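Local coordinates for protein O-methyltransferase (Bacillus halodurans, PDB 2GPY) that is of unknown function but probably transfers a methyl group from S-adenosylmethionine to a hydroxyl oxygen of its substrate, at residues 56-61 / 77-82. Numbering follows the deposited sequence.
Sequences ARILEI and PEATIV
Ile58 and Ile81 stand beside each other on one face of a parallel strand pair, while Arg57 with Thr80 and Leu59 with Val82 line the other. Four backbone bonds lace the strands in a ladder: Thr80 N to Ala56 O, Ile58 N to Thr80 O (2.9 Å), Val82 N to Ile58 O (2.8 Å) and Glu60 N to Val82 O. The short strand segments run parallel, 24° apart in direction. On the isoleucine face, Ile58 CB packs against Ile81 CG1 at 4.3 Å, and Ile58 CD1 reaches back to the small bump of Ala79 CB. CG2 of Ile81, anti to its N, rests 3.9 Å from Ile58 O. On the reverse face, Leu59 swings its CD1 methyl across to Val82, meeting CG1 at 3.9 Å and sitting 3.5 Å from Val82 O. Nearer the strand starts, Arg57 and Thr80 run alongside each other; the Arg57 chain bends at chi3 (51°), bringing NH1 to 3.7 Å from Thr80 OG1, which lies oblique to the guanidinium, a contact and not a hydrogen bond. The guanidinium is held beyond this pair, NE by Leu126 O and NH2 by Pro125 O, with a cation-pi contact to Phe127. Glu60 runs out extended and hydrogen-bonds through OE1 to Ser83 OG, its chain lying on helix 67-75. That helix links the strands in a beta-alpha-beta unit of the Rossmann-like methyltransferase fold, with Met72 against Ile81 and Leu76 of the following loop against Ile58. Strand 127-133 flanks 57-61, strand 107-111 lies beyond 80-85, and Tyr146 of helix 139-146 packs on Leu59.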
ATOM      1  N   ALA B  56      14.042  -1.479  -0.063  1.00 38.34           N
ATOM      2  CA  ALA B  56      15.461  -1.135  -0.018  1.00 38.75           C
ATOM      3  C   ALA B  56      16.022  -0.681  -1.372  1.00 38.51           C
ATOM      4  O   ALA B  56      17.019   0.041  -1.413  1.00 37.21           O
ATOM      5  CB  ALA B  56      16.280  -2.334   0.511  1.00 38.71           C
ATOM      6  N   ARG B  57      15.422  -1.141  -2.469  1.00 38.30           N
ATOM      7  CA  ARG B  57      15.993  -0.929  -3.816  1.00 38.49           C
ATOM      8  C   ARG B  57      14.845  -0.582  -4.762  1.00 37.97           C
ATOM      9  O   ARG B  57      13.881  -1.353  -4.883  1.00 37.14           O
ATOM     10  CB  ARG B  57      16.694  -2.200  -4.309  1.00 38.06           C
ATOM     11  CG  ARG B  57      17.979  -2.590  -3.522  1.00 39.54           C
ATOM     12  CD  ARG B  57      18.594  -3.874  -4.072  1.00 41.86           C
ATOM     13  NE  ARG B  57      18.792  -3.828  -5.526  1.00 49.12           N
ATOM     14  CZ  ARG B  57      19.646  -3.030  -6.167  1.00 51.30           C
ATOM     15  NH1 ARG B  57      20.421  -2.164  -5.510  1.00 52.33           N
ATOM     16  NH2 ARG B  57      19.722  -3.096  -7.489  1.00 52.67           N
ATOM     17  N   ILE B  58      14.940   0.576  -5.410  1.00 35.71           N
ATOM     18  CA  ILE B  58      13.877   1.079  -6.302  1.00 35.81           C
ATOM     19  C   ILE B  58      14.493   1.340  -7.672  1.00 35.90           C
ATOM     20  O   ILE B  58      15.594   1.927  -7.781  1.00 35.60           O
ATOM     21  CB  ILE B  58      13.279   2.387  -5.757  1.00 35.53           C
ATOM     22  CG1 ILE B  58      12.683   2.141  -4.358  1.00 36.06           C
ATOM     23  CG2 ILE B  58      12.227   3.001  -6.763  1.00 36.05           C
ATOM     24  CD1 ILE B  58      12.436   3.444  -3.535  1.00 37.59           C
ATOM     25  N   LEU B  59      13.810   0.878  -8.717  1.00 36.06           N
ATOM     26  CA  LEU B  59      14.186   1.199 -10.100  1.00 35.81           C
ATOM     27  C   LEU B  59      13.097   2.084 -10.729  1.00 36.31           C
ATOM     28  O   LEU B  59      11.899   1.778 -10.665  1.00 35.32           O
ATOM     29  CB  LEU B  59      14.355  -0.084 -10.914  1.00 36.32           C
ATOM     30  CG  LEU B  59      14.568   0.131 -12.416  1.00 34.51           C
ATOM     31  CD1 LEU B  59      15.866   0.912 -12.706  1.00 33.39           C
ATOM     32  CD2 LEU B  59      14.559  -1.197 -13.128  1.00 36.22           C
ATOM     33  N   GLU B  60      13.517   3.193 -11.322  1.00 35.99           N
ATOM     34  CA  GLU B  60      12.590   4.109 -11.962  1.00 37.37           C
ATOM     35  C   GLU B  60      12.947   4.277 -13.423  1.00 36.97           C
ATOM     36  O   GLU B  60      14.113   4.476 -13.752  1.00 36.45           O
ATOM     37  CB  GLU B  60      12.651   5.483 -11.271  1.00 36.63           C
ATOM     38  CG  GLU B  60      12.070   6.632 -12.088  1.00 39.83           C
ATOM     39  CD  GLU B  60      12.174   7.941 -11.324  1.00 40.81           C
ATOM     40  OE1 GLU B  60      13.296   8.477 -11.199  1.00 40.21           O
ATOM     41  OE2 GLU B  60      11.125   8.366 -10.785  1.00 45.62           O
ATOM     42  N   ILE B  61      11.945   4.219 -14.291  1.00 36.85           N
ATOM     43  CA  ILE B  61      12.188   4.455 -15.705  1.00 37.63           C
ATOM     44  C   ILE B  61      11.616   5.819 -16.040  1.00 37.83           C
ATOM     45  O   ILE B  61      10.393   6.006 -15.984  1.00 37.37           O
ATOM     46  CB  ILE B  61      11.502   3.398 -16.588  1.00 37.43           C
ATOM     47  CG1 ILE B  61      11.795   1.962 -16.075  1.00 39.53           C
ATOM     48  CG2 ILE B  61      11.882   3.612 -18.086  1.00 38.67           C
ATOM     49  CD1 ILE B  61      13.264   1.564 -15.971  1.00 40.74           C
ATOM     50  N   PRO B  77      15.396   7.017   3.706  1.00 39.70           N
ATOM     51  CA  PRO B  77      16.861   7.309   3.849  1.00 40.58           C
ATOM     52  C   PRO B  77      17.777   6.083   3.703  1.00 41.51           C
ATOM     53  O   PRO B  77      18.968   6.226   3.409  1.00 41.14           O
ATOM     54  CB  PRO B  77      16.977   7.905   5.257  1.00 40.65           C
ATOM     55  CG  PRO B  77      15.523   8.281   5.657  1.00 41.28           C
ATOM     56  CD  PRO B  77      14.623   7.356   4.916  1.00 39.94           C
ATOM     57  N   GLU B  78      17.215   4.897   3.903  1.00 42.08           N
ATOM     58  CA  GLU B  78      17.958   3.638   3.774  1.00 43.76           C
ATOM     59  C   GLU B  78      17.997   3.033   2.359  1.00 43.55           C
ATOM     60  O   GLU B  78      18.837   2.161   2.075  1.00 44.16           O
ATOM     61  CB  GLU B  78      17.371   2.609   4.740  1.00 44.44           C
ATOM     62  CG  GLU B  78      17.523   2.993   6.191  1.00 48.31           C
ATOM     63  CD  GLU B  78      18.973   3.079   6.595  1.00 54.34           C
ATOM     64  OE1 GLU B  78      19.581   4.170   6.444  1.00 57.02           O
ATOM     65  OE2 GLU B  78      19.511   2.045   7.065  1.00 57.58           O
ATOM     66  N   ALA B  79      17.111   3.492   1.483  1.00 41.14           N
ATOM     67  CA  ALA B  79      16.915   2.846   0.197  1.00 40.67           C
ATOM     68  C   ALA B  79      17.880   3.393  -0.841  1.00 39.82           C
ATOM     69  O   ALA B  79      18.433   4.477  -0.688  1.00 39.08           O
ATOM     70  CB  ALA B  79      15.470   3.050  -0.294  1.00 40.72           C
ATOM     71  N   THR B  80      18.097   2.620  -1.883  1.00 39.81           N
ATOM     72  CA  THR B  80      18.864   3.097  -3.036  1.00 41.11           C
ATOM     73  C   THR B  80      17.939   3.094  -4.222  1.00 40.55           C
ATOM     74  O   THR B  80      17.005   2.265  -4.313  1.00 40.44           O
ATOM     75  CB  THR B  80      20.139   2.274  -3.322  1.00 41.97           C
ATOM     76  OG1 THR B  80      19.787   0.944  -3.699  1.00 45.38           O
ATOM     77  CG2 THR B  80      21.034   2.217  -2.109  1.00 42.85           C
ATOM     78  N   ILE B  81      18.178   4.059  -5.100  1.00 39.26           N
ATOM     79  CA  ILE B  81      17.369   4.256  -6.264  1.00 39.03           C
ATOM     80  C   ILE B  81      18.304   4.184  -7.484  1.00 38.42           C
ATOM     81  O   ILE B  81      19.444   4.694  -7.465  1.00 37.22           O
ATOM     82  CB  ILE B  81      16.667   5.612  -6.184  1.00 39.85           C
ATOM     83  CG1 ILE B  81      15.854   5.672  -4.854  1.00 42.65           C
ATOM     84  CG2 ILE B  81      15.776   5.829  -7.409  1.00 40.54           C
ATOM     85  CD1 ILE B  81      15.004   6.838  -4.716  1.00 47.84           C
ATOM     86  N   VAL B  82      17.828   3.501  -8.514  1.00 36.25           N
ATOM     87  CA  VAL B  82      18.482   3.522  -9.812  1.00 36.21           C
ATOM     88  C   VAL B  82      17.433   4.154 -10.729  1.00 35.63           C
ATOM     89  O   VAL B  82      16.272   3.761 -10.686  1.00 35.32           O
ATOM     90  CB  VAL B  82      18.838   2.114 -10.301  1.00 35.57           C
ATOM     91  CG1 VAL B  82      19.431   2.175 -11.731  1.00 36.55           C
ATOM     92  CG2 VAL B  82      19.837   1.455  -9.347  1.00 37.16           C
TER